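Local atomic coordinates of Vpx protein (Simian immunodeficiency virus, PDB entry 4Z8L), a protein that probably acts as a virion-borne accessory factor that stimulates viral gene expression and delays infected cells in the G2 phase of the cell cycle. Residues Arg33-His38 with Lys76-His81. Numbering follows the deposited sequence.
Sequences REARLH and KAMYTH. With ZN (zinc ion), chain G.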
# COMPACT_ATOMS: atom_id res chain seq x y z
N ARG B 33 16.71 2.08 3.17
CA ARG B 33 17.33 0.81 3.57
C ARG B 33 16.44 -0.36 3.16
O ARG B 33 16.94 -1.40 2.74
CB ARG B 33 17.63 0.72 5.08
CG ARG B 33 17.88 2.01 5.86
CD ARG B 33 18.68 3.06 5.11
NE ARG B 33 20.10 2.77 4.95
CZ ARG B 33 21.01 2.95 5.90
NH1 ARG B 33 20.65 3.43 7.08
NH2 ARG B 33 22.28 2.67 5.65
N GLU B 34 15.13 -0.18 3.28
CA GLU B 34 14.22 -1.27 2.94
C GLU B 34 13.97 -1.36 1.44
O GLU B 34 13.84 -2.47 0.90
CB GLU B 34 12.89 -1.10 3.69
CG GLU B 34 11.87 -2.18 3.36
CD GLU B 34 11.89 -3.33 4.35
OE1 GLU B 34 12.38 -3.15 5.48
OE2 GLU B 34 11.40 -4.43 3.98
N ALA B 35 13.91 -0.22 0.76
CA ALA B 35 13.65 -0.21 -0.67
C ALA B 35 14.83 -0.74 -1.48
O ALA B 35 14.65 -1.17 -2.62
CB ALA B 35 13.30 1.18 -1.14
N ARG B 36 16.02 -0.72 -0.91
CA ARG B 36 17.18 -1.27 -1.62
C ARG B 36 17.11 -2.80 -1.71
O ARG B 36 17.91 -3.43 -2.40
CB ARG B 36 18.49 -0.82 -0.98
CG ARG B 36 18.88 0.59 -1.40
CD ARG B 36 19.97 1.17 -0.52
NE ARG B 36 20.73 0.12 0.16
CZ ARG B 36 21.90 -0.33 -0.28
NH1 ARG B 36 22.44 0.16 -1.38
NH2 ARG B 36 22.53 -1.29 0.40
N LEU B 37 16.15 -3.39 -1.01
CA LEU B 37 15.95 -4.84 -1.02
C LEU B 37 14.90 -5.29 -2.05
O LEU B 37 14.58 -6.48 -2.10
CB LEU B 37 15.52 -5.34 0.37
CG LEU B 37 16.54 -5.64 1.47
CD1 LEU B 37 17.28 -4.39 1.92
CD2 LEU B 37 15.85 -6.30 2.66
N HIS B 38 14.37 -4.37 -2.85
CA HIS B 38 13.19 -4.69 -3.67
C HIS B 38 13.17 -4.21 -5.14
O HIS B 38 12.20 -4.47 -5.85
CB HIS B 38 11.95 -4.15 -2.95
CG HIS B 38 11.61 -4.88 -1.68
ND1 HIS B 38 11.32 -6.23 -1.66
CD2 HIS B 38 11.51 -4.45 -0.40
CE1 HIS B 38 11.06 -6.60 -0.42
NE2 HIS B 38 11.17 -5.54 0.36
N LYS B 76 4.40 5.13 -1.19
CA LYS B 76 3.39 4.61 -2.10
C LYS B 76 3.96 3.51 -3.00
O LYS B 76 3.26 2.57 -3.39
CB LYS B 76 2.79 5.76 -2.92
CG LYS B 76 2.09 6.78 -2.03
CD LYS B 76 1.66 8.03 -2.77
CE LYS B 76 1.08 9.04 -1.79
NZ LYS B 76 0.76 10.34 -2.42
N ALA B 77 5.25 3.62 -3.31
CA ALA B 77 5.95 2.59 -4.08
C ALA B 77 6.08 1.29 -3.28
O ALA B 77 5.77 0.21 -3.79
CB ALA B 77 7.31 3.08 -4.51
N MET B 78 6.55 1.40 -2.04
CA MET B 78 6.65 0.24 -1.15
C MET B 78 5.28 -0.39 -0.94
O MET B 78 5.15 -1.61 -0.94
CB MET B 78 7.26 0.65 0.19
CG MET B 78 8.78 0.79 0.16
SD MET B 78 9.61 -0.75 -0.29
CE MET B 78 9.00 -1.85 0.99
N TYR B 79 4.27 0.45 -0.75
CA TYR B 79 2.90 -0.02 -0.65
C TYR B 79 2.56 -0.87 -1.87
O TYR B 79 2.13 -2.02 -1.74
CB TYR B 79 1.92 1.15 -0.52
CG TYR B 79 0.47 0.79 -0.75
CD1 TYR B 79 -0.29 0.20 0.26
CD2 TYR B 79 -0.15 1.03 -1.97
CE1 TYR B 79 -1.61 -0.13 0.05
CE2 TYR B 79 -1.47 0.70 -2.18
CZ TYR B 79 -2.20 0.12 -1.17
OH TYR B 79 -3.52 -0.20 -1.39
N THR B 80 2.79 -0.30 -3.05
CA THR B 80 2.51 -0.99 -4.31
C THR B 80 3.21 -2.34 -4.41
O THR B 80 2.57 -3.36 -4.65
CB THR B 80 2.94 -0.14 -5.52
OG1 THR B 80 2.17 1.08 -5.55
CG2 THR B 80 2.72 -0.90 -6.81
N HIS B 81 4.53 -2.34 -4.22
CA HIS B 81 5.33 -3.55 -4.32
C HIS B 81 4.93 -4.64 -3.33
O HIS B 81 4.80 -5.80 -3.70
CB HIS B 81 6.81 -3.23 -4.13
CG HIS B 81 7.70 -4.44 -4.16
ND1 HIS B 81 7.90 -5.18 -5.31
CD2 HIS B 81 8.43 -5.03 -3.19
CE1 HIS B 81 8.72 -6.18 -5.04
NE2 HIS B 81 9.06 -6.11 -3.76
ZN ZN G . 10.34 -7.54 -2.85
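His38 and His81 supply two ligands of the zinc site of the Vpx three-helix fold. His38 lies in the turn that follows helix 21-35. His81 sits on the last turns of helix 63-84. Zinc is bound by His38 ND1 at 2.0 Å and by His81 NE2 at 2.1 Å. The two rings therefore offer different nitrogens to the same metal. These nitrogens, His38 ND1 and His81 NE2, come within 3.1 Å of each other as joint ligands, not as a hydrogen-bonded pair. The imidazole planes are inclined at 53°. His81 CD2 lies over one face of the His38 ring. His38 O lies above a face of the His81 ring, offset toward its rim. The His81 side chain leaves with CG anti to the backbone N (chi1 177°), which carries its ring across to the turn and the metal. Cys86, which binds zinc in a structure of this protein but has no zinc bond modelled in this chain, touches both histidines.

Behind the metal site, Met78 bridges the two segments. Its chain is bent at chi2 and chi3, which turns the thioether end toward helix 21-35. Met78 CE rests 3.7 Å from Glu34 CG. Met78 CE also approaches the His38 ring obliquely, 3.9 Å from His38 CD2. Met78 SD packs against Ala35, 4.3 Å from Ala35 CB. Met74 on helix 63-84 also touches Ala35. Met78 and Met82 both touch the zinc ligand His38. Farther round helix 63-84, Lys76 and Tyr79 meet a chain of another protein. The arrangement is typical of the zinc-binding three-helix fold of the Vpr/Vpx family, in which zinc ties the turn after helix 21-35 to helix 63-84.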